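Local coordinates for ABC transporter substrate binding protein (Ribose) (Agrobacterium vitis, PDB 4WUT) that probably captures a sugar in the periplasm for an ABC importer, and here holds beta-D-fucopyranose in the cleft between its two lobes, at residues A[29-34]-A[161-166]; A[73-78]-A[94-99]; A[146-151]-A[238-243]; A[204-209]-A[228-233]. All coordinates share one frame; numbering follows the deposited sequence.

Contact 1: A[29-34]-A[161-166]; sequences IVKTVN and AGAGSE. With FCB (beta-D-fucopyranose), chain E.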
loop_
_atom_site.group_PDB
_atom_site.type_symbol
_atom_site.label_atom_id
_atom_site.label_comp_id
_atom_site.label_asym_id
_atom_site.label_seq_id
_atom_site.Cartn_x
_atom_site.Cartn_y
_atom_site.Cartn_z
ATOM N N ILE A 29 1.455 14.520 -1.750
ATOM C CA ILE A 29 2.278 14.187 -0.598
ATOM C C ILE A 29 2.089 12.718 -0.250
ATOM O O ILE A 29 0.978 12.273 0.100
ATOM C CB ILE A 29 1.940 15.098 0.617
ATOM C CG1 ILE A 29 2.231 16.556 0.277
ATOM C CG2 ILE A 29 2.728 14.646 1.867
ATOM C CD1 ILE A 29 1.712 17.555 1.306
ATOM N N VAL A 30 3.164 11.948 -0.382
ATOM C CA VAL A 30 3.096 10.515 -0.183
ATOM C C VAL A 30 3.988 10.068 0.964
ATOM O O VAL A 30 4.661 10.896 1.578
ATOM C CB VAL A 30 3.449 9.742 -1.478
ATOM C CG1 VAL A 30 2.409 10.041 -2.577
ATOM C CG2 VAL A 30 4.844 10.051 -1.949
ATOM N N LYS A 31 3.991 8.773 1.292
ATOM C CA LYS A 31 4.679 8.336 2.493
ATOM C C LYS A 31 6.203 8.364 2.390
ATOM O O LYS A 31 6.877 8.506 3.389
ATOM C CB LYS A 31 4.252 6.937 2.907
ATOM C CG LYS A 31 2.745 6.761 3.173
ATOM C CD LYS A 31 2.476 5.350 3.664
ATOM C CE LYS A 31 1.000 4.992 3.734
ATOM N NZ LYS A 31 0.853 3.604 4.223
ATOM N N THR A 32 6.713 8.181 1.170
ATOM C CA THR A 32 8.136 8.305 0.896
ATOM C C THR A 32 8.284 8.395 -0.611
ATOM O O THR A 32 7.438 7.905 -1.349
ATOM C CB THR A 32 8.954 7.109 1.410
ATOM O OG1 THR A 32 10.344 7.356 1.169
ATOM C CG2 THR A 32 8.538 5.795 0.734
ATOM N N VAL A 33 9.326 9.062 -1.085
ATOM C CA VAL A 33 9.547 9.132 -2.528
ATOM C C VAL A 33 10.436 7.970 -2.974
ATOM O O VAL A 33 10.443 7.592 -4.152
ATOM C CB VAL A 33 10.171 10.472 -2.938
ATOM C CG1 VAL A 33 9.124 11.576 -2.850
ATOM C CG2 VAL A 33 11.393 10.782 -2.069
ATOM N N ASN A 34 11.150 7.390 -2.013
ATOM C CA ASN A 34 12.056 6.278 -2.274
ATOM C C ASN A 34 11.335 4.948 -2.418
ATOM O O ASN A 34 11.455 4.081 -1.537
ATOM C CB ASN A 34 13.062 6.165 -1.128
ATOM C CG ASN A 34 13.811 7.456 -0.888
ATOM O OD1 ASN A 34 14.151 8.171 -1.837
ATOM N ND2 ASN A 34 14.084 7.763 0.387
ATOM N N ALA A 161 2.979 -0.492 11.764
ATOM C CA ALA A 161 1.815 -0.905 12.542
ATOM C C ALA A 161 0.820 0.247 12.631
ATOM O O ALA A 161 1.157 1.353 13.071
ATOM C CB ALA A 161 2.240 -1.337 13.927
ATOM N N GLY A 162 -0.416 -0.029 12.244
ATOM C CA GLY A 162 -1.477 0.950 12.354
ATOM C C GLY A 162 -1.530 1.971 11.230
ATOM O O GLY A 162 -2.361 2.875 11.255
ATOM N N ALA A 163 -0.649 1.858 10.236
ATOM C CA ALA A 163 -0.764 2.709 9.085
ATOM C C ALA A 163 -2.115 2.353 8.401
ATOM O O ALA A 163 -2.608 1.232 8.529
ATOM C CB ALA A 163 0.425 2.546 8.165
ATOM N N GLY A 164 -2.750 3.314 7.767
ATOM C CA GLY A 164 -4.106 3.133 7.312
ATOM C C GLY A 164 -4.311 1.896 6.472
ATOM O O GLY A 164 -5.230 1.121 6.741
ATOM N N SER A 165 -3.487 1.699 5.454
ATOM C CA SER A 165 -3.667 0.505 4.597
ATOM C C SER A 165 -3.362 -0.788 5.371
ATOM O O SER A 165 -3.951 -1.846 5.109
ATOM C CB SER A 165 -2.782 0.606 3.372
ATOM O OG SER A 165 -1.422 0.739 3.754
ATOM N N GLU A 166 -2.473 -0.694 6.348
ATOM C CA GLU A 166 -2.002 -1.856 7.088
ATOM C C GLU A 166 -3.101 -2.444 7.978
ATOM O O GLU A 166 -3.202 -3.657 8.118
ATOM C CB GLU A 166 -0.803 -1.465 7.962
ATOM C CG GLU A 166 -0.006 -2.626 8.514
ATOM C CD GLU A 166 -0.464 -3.124 9.888
ATOM O OE1 GLU A 166 -1.217 -2.399 10.583
ATOM O OE2 GLU A 166 -0.058 -4.247 10.280
HETATM C C1 FCB E . 1.709 -0.361 -0.575
HETATM C C2 FCB E . 0.866 0.287 0.515
HETATM C C3 FCB E . 1.279 1.631 0.776
HETATM C C4 FCB E . 2.803 1.692 1.062
HETATM C C5 FCB E . 3.476 0.962 -0.133
HETATM C C6 FCB E . 5.027 0.930 -0.008
HETATM O O1 FCB E . 1.440 -1.680 -0.508
HETATM O O2 FCB E . -0.501 0.298 0.017
HETATM O O3 FCB E . 0.518 2.083 1.925
HETATM O O4 FCB E . 3.126 1.089 2.340
HETATM O O5 FCB E . 3.073 -0.336 -0.180
#
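K31 and S165 face each other across the sugar cleft and meet on one atom, O3 of the beta-D-fucopyranose. The ammonium group of K31 gives the shorter bond, NZ to FCB O3 at 2.8 Å. From the other segment S165 OG stands 3.0 Å from FCB O3, but this hydroxyl is also bonded to that of Y159, so its sugar bond is uncertain. The two side-chain ends are 3.7 Å apart, K31 NZ to S165 OG, and the sugar oxygen links them. From segment 161-166 the methyl of A163 also comes near, its CB 4.1 Å from K31 NZ. The segments bury just 77 Å² against each other, and the nearest CA pair, K31 and A163, is 10.2 Å apart, so the sugar does much of the bridging.

K31 spans this gap because its chain runs straight beyond CG, with chi2 to chi4 all within about 10° of 180°. Around the first shell, K31 NZ also bonds to OG of S115, which in turn is bonded to the backbone N of S165. E65, D114, R169, N219, D245 and Q265 bond the sugar too. Further back, the turn before helix 164-180 is tied by G162 N to E166 OE1 at 3.0 Å, the N-H arriving from above the carboxylate plane, while E166 OE2 is held by S158.

A loop after strand 25-29 and the N-terminal region of helix 164-180, brought together on one ligand hydroxyl, are consistent with the closed, sugar-loaded cleft of a two-lobed periplasmic binding protein.

Contact 2: A[73-78]-A[94-99]; sequences NMVENA and DALVPA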
loop_
_atom_site.group_PDB
_atom_site.type_symbol
_atom_site.label_atom_id
_atom_site.label_comp_id
_atom_site.label_asym_id
_atom_site.label_seq_id
_atom_site.Cartn_x
_atom_site.Cartn_y
_atom_site.Cartn_z
ATOM N N ASN A 73 4.651 17.848 8.888
ATOM C CA ASN A 73 5.278 19.110 8.533
ATOM C C ASN A 73 5.042 19.498 7.054
ATOM O O ASN A 73 4.744 20.665 6.741
ATOM C CB ASN A 73 6.765 19.029 8.897
ATOM C CG ASN A 73 7.536 20.242 8.475
ATOM O OD1 ASN A 73 8.063 20.303 7.361
ATOM N ND2 ASN A 73 7.638 21.214 9.372
HETATM N N MSE A 74 5.148 18.526 6.152
HETATM C CA MSE A 74 4.897 18.769 4.733
HETATM C C MSE A 74 3.479 19.228 4.446
HETATM O O MSE A 74 3.269 20.136 3.654
HETATM C CB MSE A 74 5.190 17.533 3.903
HETATM C CG MSE A 74 6.641 17.276 3.783
HETATM SE SE MSE A 74 6.967 15.756 2.590
HETATM C CE MSE A 74 8.913 15.809 2.661
ATOM N N VAL A 75 2.501 18.574 5.065
ATOM C CA VAL A 75 1.124 18.970 4.843
ATOM C C VAL A 75 0.859 20.380 5.437
ATOM O O VAL A 75 0.252 21.251 4.788
ATOM C CB VAL A 75 0.165 17.934 5.455
ATOM C CG1 VAL A 75 -1.264 18.406 5.318
ATOM C CG2 VAL A 75 0.356 16.560 4.823
ATOM N N GLU A 76 1.355 20.631 6.647
ATOM C CA GLU A 76 1.205 21.943 7.256
ATOM C C GLU A 76 1.790 23.009 6.356
ATOM O O GLU A 76 1.227 24.086 6.195
ATOM C CB GLU A 76 1.952 21.997 8.586
ATOM C CG GLU A 76 1.304 21.215 9.701
ATOM C CD GLU A 76 2.189 21.190 10.937
ATOM O OE1 GLU A 76 3.380 21.619 10.856
ATOM O OE2 GLU A 76 1.710 20.732 11.987
ATOM N N ASN A 77 2.966 22.732 5.813
ATOM C CA ASN A 77 3.640 23.684 4.963
ATOM C C ASN A 77 2.871 23.959 3.672
ATOM O O ASN A 77 2.821 25.090 3.193
ATOM C CB ASN A 77 5.055 23.194 4.660
ATOM C CG ASN A 77 5.980 23.271 5.878
ATOM O OD1 ASN A 77 5.675 23.946 6.863
ATOM N ND2 ASN A 77 7.116 22.586 5.795
ATOM N N ALA A 78 2.264 22.908 3.126
ATOM C CA ALA A 78 1.417 23.046 1.941
ATOM C C ALA A 78 0.233 23.968 2.242
ATOM O O ALA A 78 -0.121 24.828 1.443
ATOM C CB ALA A 78 0.947 21.675 1.450
ATOM N N ASP A 94 -4.164 8.876 12.323
ATOM C CA ASP A 94 -4.477 9.819 13.384
ATOM C C ASP A 94 -3.566 11.050 13.397
ATOM O O ASP A 94 -4.044 12.184 13.546
ATOM C CB ASP A 94 -4.424 9.089 14.724
ATOM C CG ASP A 94 -5.462 7.998 14.819
ATOM O OD1 ASP A 94 -6.659 8.339 14.845
ATOM O OD2 ASP A 94 -5.083 6.803 14.862
ATOM N N ALA A 95 -2.264 10.838 13.261
ATOM C CA ALA A 95 -1.323 11.939 13.359
ATOM C C ALA A 95 -1.536 12.988 12.291
ATOM O O ALA A 95 -1.160 14.148 12.503
ATOM C CB ALA A 95 0.101 11.429 13.300
ATOM N N LEU A 96 -2.096 12.599 11.143
ATOM C CA LEU A 96 -2.287 13.543 10.042
ATOM C C LEU A 96 -3.622 14.309 10.098
ATOM O O LEU A 96 -3.832 15.258 9.340
ATOM C CB LEU A 96 -2.191 12.822 8.694
ATOM C CG LEU A 96 -0.768 12.625 8.129
ATOM C CD1 LEU A 96 -0.204 13.983 7.689
ATOM C CD2 LEU A 96 0.174 11.922 9.089
ATOM N N VAL A 97 -4.500 13.938 11.026
ATOM C CA VAL A 97 -5.811 14.584 11.097
ATOM C C VAL A 97 -5.755 16.095 11.368
ATOM O O VAL A 97 -6.426 16.862 10.687
ATOM C CB VAL A 97 -6.716 13.886 12.094
ATOM C CG1 VAL A 97 -8.029 14.653 12.204
ATOM C CG2 VAL A 97 -6.961 12.459 11.641
ATOM N N PRO A 98 -4.934 16.540 12.338
ATOM C CA PRO A 98 -4.914 17.985 12.598
ATOM C C PRO A 98 -4.478 18.825 11.400
ATOM O O PRO A 98 -5.051 19.890 11.178
ATOM C CB PRO A 98 -3.917 18.104 13.753
ATOM C CG PRO A 98 -4.047 16.807 14.458
ATOM C CD PRO A 98 -4.204 15.799 13.381
ATOM N N ALA A 99 -3.512 18.339 10.621
ATOM C CA ALA A 99 -3.060 19.088 9.454
ATOM C C ALA A 99 -4.109 19.101 8.350
ATOM O O ALA A 99 -4.290 20.110 7.664
ATOM C CB ALA A 99 -1.740 18.514 8.945
#
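V75 presents its two methyl groups to two different residues of segment 94-99. CG1 lies against the methyl of A99, with V75 CG1 to A99 CB at 3.7 Å, while CG2 meets the end of L96, with V75 CG2 to L96 CD1 at 3.9 Å. The first torsion explains this division: chi1 of 175° sets CG1 opposite the backbone N and CG2 opposite the carbonyl carbon, so the fork opens toward both partners. The side chains of V75 and L96 cross at a slant, and it is the outer part of L96 that brings CD1 close.

Helix 68-80 and helix 97-105 are successive helices on either side of strand 85-88 in the chain, and the contact joins them as neighbours in a Rossmann-like alpha/beta lobe of the periplasmic binding protein fold. The small A99 lets the backbones come close, its CA being 5.6 Å from the CA of E76. There the aliphatic part of E76 closes one flank, E76 CG standing 4.1 Å from A99 CB. L96 also packs on I68, Q71 and V72, one turn and more back along helix 68-80, and the segments together bury 153 Å².

Contact 3: A[146-151]-A[238-243]; sequences QKVGTE and KLVAIG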
loop_
_atom_site.group_PDB
_atom_site.type_symbol
_atom_site.label_atom_id
_atom_site.label_comp_id
_atom_site.label_asym_id
_atom_site.label_seq_id
_atom_site.Cartn_x
_atom_site.Cartn_y
_atom_site.Cartn_z
ATOM N N GLN A 146 -5.358 -22.195 0.418
ATOM C CA GLN A 146 -5.529 -23.130 -0.672
ATOM C C GLN A 146 -4.239 -23.857 -1.000
ATOM O O GLN A 146 -4.267 -24.993 -1.453
ATOM C CB GLN A 146 -6.137 -22.400 -1.865
ATOM C CG GLN A 146 -7.577 -21.963 -1.550
ATOM C CD GLN A 146 -8.450 -23.136 -1.134
ATOM O OE1 GLN A 146 -9.083 -23.133 -0.077
ATOM N NE2 GLN A 146 -8.427 -24.147 -1.940
ATOM N N LYS A 147 -3.089 -23.247 -0.702
ATOM C CA LYS A 147 -1.836 -23.893 -1.005
ATOM C C LYS A 147 -1.263 -24.605 0.214
ATOM O O LYS A 147 -0.696 -25.701 0.081
ATOM C CB LYS A 147 -0.835 -22.888 -1.594
ATOM C CG LYS A 147 0.506 -23.459 -1.919
ATOM C CD LYS A 147 0.498 -24.317 -3.162
ATOM C CE LYS A 147 1.810 -25.095 -3.274
ATOM N NZ LYS A 147 2.045 -25.963 -2.064
ATOM N N VAL A 148 -1.471 -24.040 1.396
ATOM C CA VAL A 148 -0.881 -24.552 2.626
ATOM C C VAL A 148 -1.757 -25.578 3.326
ATOM O O VAL A 148 -1.252 -26.476 4.007
ATOM C CB VAL A 148 -0.612 -23.396 3.602
ATOM C CG1 VAL A 148 -0.428 -23.906 5.027
ATOM C CG2 VAL A 148 0.597 -22.581 3.122
ATOM N N GLY A 149 -3.071 -25.468 3.127
ATOM C CA GLY A 149 -4.024 -26.198 3.952
ATOM C C GLY A 149 -4.371 -25.409 5.214
ATOM O O GLY A 149 -4.122 -24.197 5.307
ATOM N N THR A 150 -4.892 -26.115 6.210
ATOM C CA THR A 150 -5.520 -25.452 7.344
ATOM C C THR A 150 -4.840 -25.741 8.682
ATOM O O THR A 150 -5.313 -25.261 9.723
ATOM C CB THR A 150 -7.018 -25.857 7.428
ATOM O OG1 THR A 150 -7.145 -27.283 7.359
ATOM C CG2 THR A 150 -7.801 -25.227 6.287
ATOM N N GLU A 151 -3.735 -26.488 8.654
ATOM C CA GLU A 151 -2.978 -26.842 9.858
ATOM C C GLU A 151 -1.512 -26.452 9.679
ATOM O O GLU A 151 -0.942 -26.611 8.608
ATOM C CB GLU A 151 -3.075 -28.346 10.147
ATOM C CG GLU A 151 -4.472 -28.835 10.450
ATOM C CD GLU A 151 -4.590 -30.356 10.385
ATOM O OE1 GLU A 151 -3.629 -31.057 10.768
ATOM O OE2 GLU A 151 -5.643 -30.860 9.943
ATOM N N LYS A 238 9.983 -23.983 -0.843
ATOM C CA LYS A 238 9.872 -24.926 0.279
ATOM C C LYS A 238 8.911 -24.433 1.363
ATOM O O LYS A 238 8.713 -25.094 2.382
ATOM C CB LYS A 238 11.235 -25.188 0.912
ATOM C CG LYS A 238 12.240 -25.816 -0.030
ATOM C CD LYS A 238 13.507 -26.208 0.706
ATOM C CE LYS A 238 14.571 -26.734 -0.243
ATOM N NZ LYS A 238 14.081 -27.898 -1.023
ATOM N N LEU A 239 8.351 -23.257 1.139
ATOM C CA LEU A 239 7.202 -22.774 1.893
ATOM C C LEU A 239 6.463 -21.821 0.979
ATOM O O LEU A 239 7.009 -21.365 -0.027
ATOM C CB LEU A 239 7.589 -22.099 3.216
ATOM C CG LEU A 239 8.210 -20.703 3.202
ATOM C CD1 LEU A 239 8.245 -20.162 4.633
ATOM C CD2 LEU A 239 9.606 -20.759 2.598
ATOM N N VAL A 240 5.210 -21.540 1.321
ATOM C CA VAL A 240 4.332 -20.748 0.487
ATOM C C VAL A 240 4.427 -19.283 0.889
ATOM O O VAL A 240 4.055 -18.903 1.989
ATOM C CB VAL A 240 2.874 -21.228 0.637
ATOM C CG1 VAL A 240 1.929 -20.393 -0.209
ATOM C CG2 VAL A 240 2.745 -22.714 0.250
ATOM N N ALA A 241 4.896 -18.466 -0.031
ATOM C CA ALA A 241 5.051 -17.052 0.208
ATOM C C ALA A 241 4.075 -16.227 -0.636
ATOM O O ALA A 241 3.941 -16.449 -1.866
ATOM C CB ALA A 241 6.485 -16.642 -0.081
ATOM N N ILE A 242 3.362 -15.313 0.020
ATOM C CA ILE A 242 2.418 -14.437 -0.652
ATOM C C ILE A 242 2.786 -12.991 -0.363
ATOM O O ILE A 242 3.038 -12.661 0.779
ATOM C CB ILE A 242 0.972 -14.773 -0.244
ATOM C CG1 ILE A 242 0.655 -16.205 -0.735
ATOM C CG2 ILE A 242 -0.007 -13.756 -0.802
ATOM C CD1 ILE A 242 -0.766 -16.633 -0.610
ATOM N N GLY A 243 2.832 -12.160 -1.399
ATOM C CA GLY A 243 3.188 -10.766 -1.217
ATOM C C GLY A 243 2.093 -9.798 -1.616
ATOM O O GLY A 243 0.983 -10.203 -1.961
#
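V240 meets V148 and K147 through its methyl groups, and the contact is made almost wholly by aliphatic groups, burying 137 Å² in all. The valine pair is the regular part. CG2 of V148 approaches both the branch point and one methyl of its partner, with V148 CG2 3.6 Å from V240 CG2 and likewise 3.6 Å from V240 CB. The two side chains lie at an angle to each other rather than side by side. V240 has CG1 opposite its backbone N (chi1 179°), which puts CG2 at the point where V148 and K147 converge.

These residues join the C-terminal end of helix 133-148 to the beginning of strand 240-244, an inner strand of the parallel run in the second alpha/beta lobe of the periplasmic binding protein fold. The helix thus packs over the sheet, V240 also touching M144, and I242, two residues on along the strand, touching A143 and M144. The helix ends at V148; G149 is the first residue to leave helical angles, with a positive phi of 87°.

The lysine contact is made mainly by its hydrocarbon part, K147 CG lying 3.8 Å from V240 CG1. The approach of K147 CG to V240 CG2, at 3.2 Å, is too short for two carbons and is doubtful in detail. The chain bends at chi2 (74°) and again at chi4, which folds it back over the valine so that even K147 NZ lies 4.0 Å from V240 CG2. K147 is exposed to solvent, whereas V240 is buried, and V148 packs further against L183 and K213.

Contact 4: A[204-209]-A[228-233]; sequences DVLAAN and RAIKQA. With CA (calcium ion), chain F.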
loop_
_atom_site.group_PDB
_atom_site.type_symbol
_atom_site.label_atom_id
_atom_site.label_comp_id
_atom_site.label_asym_id
_atom_site.label_seq_id
_atom_site.Cartn_x
_atom_site.Cartn_y
_atom_site.Cartn_z
ATOM N N ASP A 204 15.272 -14.234 10.195
ATOM C CA ASP A 204 15.142 -14.617 11.569
ATOM C C ASP A 204 13.917 -15.501 11.821
ATOM O O ASP A 204 14.023 -16.455 12.564
ATOM C CB ASP A 204 15.160 -13.369 12.452
ATOM C CG ASP A 204 16.539 -12.679 12.463
ATOM O OD1 ASP A 204 17.556 -13.303 12.075
ATOM O OD2 ASP A 204 16.600 -11.501 12.866
ATOM N N VAL A 205 12.790 -15.183 11.192
ATOM C CA VAL A 205 11.588 -15.998 11.328
ATOM C C VAL A 205 11.783 -17.390 10.743
ATOM O O VAL A 205 11.317 -18.373 11.310
ATOM C CB VAL A 205 10.371 -15.297 10.744
ATOM C CG1 VAL A 205 9.140 -16.189 10.889
ATOM C CG2 VAL A 205 10.126 -14.022 11.438
ATOM N N LEU A 206 12.499 -17.474 9.638
ATOM C CA LEU A 206 12.799 -18.746 9.020
ATOM C C LEU A 206 13.708 -19.588 9.912
ATOM O O LEU A 206 13.505 -20.811 10.051
ATOM C CB LEU A 206 13.427 -18.586 7.631
ATOM C CG LEU A 206 12.539 -17.973 6.545
ATOM C CD1 LEU A 206 13.361 -17.625 5.320
ATOM C CD2 LEU A 206 11.338 -18.852 6.165
ATOM N N ALA A 207 14.722 -18.966 10.502
ATOM C CA ALA A 207 15.642 -19.693 11.338
ATOM C C ALA A 207 14.985 -20.165 12.644
ATOM O O ALA A 207 15.354 -21.189 13.183
ATOM C CB ALA A 207 16.877 -18.856 11.636
ATOM N N ALA A 208 14.036 -19.377 13.148
ATOM C CA ALA A 208 13.326 -19.681 14.373
ATOM C C ALA A 208 12.256 -20.737 14.175
ATOM O O ALA A 208 11.840 -21.357 15.143
ATOM C CB ALA A 208 12.688 -18.419 14.929
ATOM N N ASN A 209 11.791 -20.911 12.936
ATOM C CA ASN A 209 10.636 -21.769 12.671
ATOM C C ASN A 209 10.880 -22.734 11.503
ATOM O O ASN A 209 10.424 -22.515 10.383
ATOM C CB ASN A 209 9.392 -20.928 12.394
ATOM C CG ASN A 209 9.026 -20.030 13.558
ATOM O OD1 ASN A 209 8.370 -20.473 14.519
ATOM N ND2 ASN A 209 9.433 -18.781 13.478
ATOM N N ARG A 228 13.813 -12.127 -0.863
ATOM C CA ARG A 228 15.269 -12.220 -0.896
ATOM C C ARG A 228 15.774 -13.094 0.246
ATOM O O ARG A 228 16.701 -13.880 0.060
ATOM C CB ARG A 228 15.896 -10.832 -0.828
ATOM C CG ARG A 228 15.640 -10.010 -2.048
ATOM C CD ARG A 228 16.377 -8.689 -2.031
ATOM N NE ARG A 228 16.069 -7.931 -3.236
ATOM C CZ ARG A 228 16.478 -6.692 -3.471
ATOM N NH1 ARG A 228 17.248 -6.075 -2.585
ATOM N NH2 ARG A 228 16.127 -6.081 -4.596
ATOM N N ALA A 229 15.165 -12.966 1.422
ATOM C CA ALA A 229 15.509 -13.809 2.569
ATOM C C ALA A 229 15.260 -15.284 2.308
ATOM O O ALA A 229 16.081 -16.129 2.660
ATOM C CB ALA A 229 14.746 -13.366 3.818
ATOM N N ILE A 230 14.102 -15.594 1.721
ATOM C CA ILE A 230 13.766 -16.974 1.409
ATOM C C ILE A 230 14.796 -17.586 0.450
ATOM O O ILE A 230 15.279 -18.703 0.641
ATOM C CB ILE A 230 12.367 -17.030 0.783
ATOM C CG1 ILE A 230 11.300 -16.675 1.824
ATOM C CG2 ILE A 230 12.093 -18.383 0.196
ATOM C CD1 ILE A 230 9.958 -16.409 1.235
ATOM N N LYS A 231 15.147 -16.826 -0.575
ATOM C CA LYS A 231 16.102 -17.292 -1.563
ATOM C C LYS A 231 17.441 -17.526 -0.902
ATOM O O LYS A 231 18.079 -18.557 -1.103
ATOM C CB LYS A 231 16.234 -16.267 -2.675
ATOM C CG LYS A 231 15.109 -16.300 -3.670
ATOM C CD LYS A 231 15.413 -15.430 -4.875
ATOM C CE LYS A 231 16.676 -15.864 -5.557
ATOM N NZ LYS A 231 16.688 -17.330 -5.843
ATOM N N GLN A 232 17.879 -16.549 -0.109
ATOM C CA GLN A 232 19.184 -16.643 0.551
ATOM C C GLN A 232 19.270 -17.807 1.553
ATOM O O GLN A 232 20.347 -18.383 1.765
ATOM C CB GLN A 232 19.492 -15.324 1.246
ATOM C CG GLN A 232 19.855 -14.227 0.253
ATOM C CD GLN A 232 20.158 -12.869 0.891
ATOM O OE1 GLN A 232 20.506 -12.767 2.079
ATOM N NE2 GLN A 232 20.028 -11.816 0.090
ATOM N N ALA A 233 18.155 -18.159 2.161
ATOM C CA ALA A 233 18.081 -19.276 3.087
ATOM C C ALA A 233 18.045 -20.646 2.398
ATOM O O ALA A 233 18.095 -21.674 3.076
ATOM C CB ALA A 233 16.849 -19.113 3.968
HETATM CA CA CA F . 19.044 -11.446 12.453
HETATM O O HOH W 1 20.251 -12.879 10.862
#
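L206 carries this contact almost alone: one methyl, CD1, makes every approach within 4.5 Å to the opposing segment. The setting is a pair of adjacent helices, 195-208 and 220-232, separated in the chain by strand 214-217, in an alpha/beta lobe of the periplasmic binding protein fold. The nearest CA atoms, those of L206 and I230, are 7.9 Å apart. CD1 reaches the backbone of the second helix and rests at 4.0 Å from CA of I230, and it is equally 4.0 Å from CB of A233, one turn farther on. The side chain of I230 adds a looser touch, L206 CD1 to I230 CG1 at 4.2 Å. Chi1 of -66° turns CG of L206 opposite its carbonyl carbon, and chi2 of 169° then extends CD1 toward the other helix. Outside the pair, L206 also packs on L212, K235 and L239, while A229 touches T202 and T203 of helix 195-208.

The helix ends at A208, and the side chain of N209, the next residue, turns back: N209 ND2 bonds to V205 O at 2.9 Å, in the carbonyl plane and on a lone pair. At the other end of this segment D204 takes part in a calcium site that also includes N200 and a water. Its carboxylate grips the ion with both oxygens, D204 OD1 at 2.4 Å and OD2 at 2.5 Å from the calcium.

Contact 1 alone holds residues of the sugar pocket; in contact 2 the side chain of L96 is about 12 Å from the sugar. Contact 2 sits 14 Å from contact 1, centre to centre, and touches it where I29 CD1 packs 3.8 Å from M74 O. Contacts 3 and 4 are centred 15 Å apart and share a common core, with L239 CD1 3.7 Å from L206 CD2 and A241 CB 3.7 Å from I230 CD1. Contacts 2 and 3, on opposite sides of the chain's centre, are about 40 Å apart between centres. The calcium bound by D204 belongs to contact 4, about 22 Å from the nearest fucose atom.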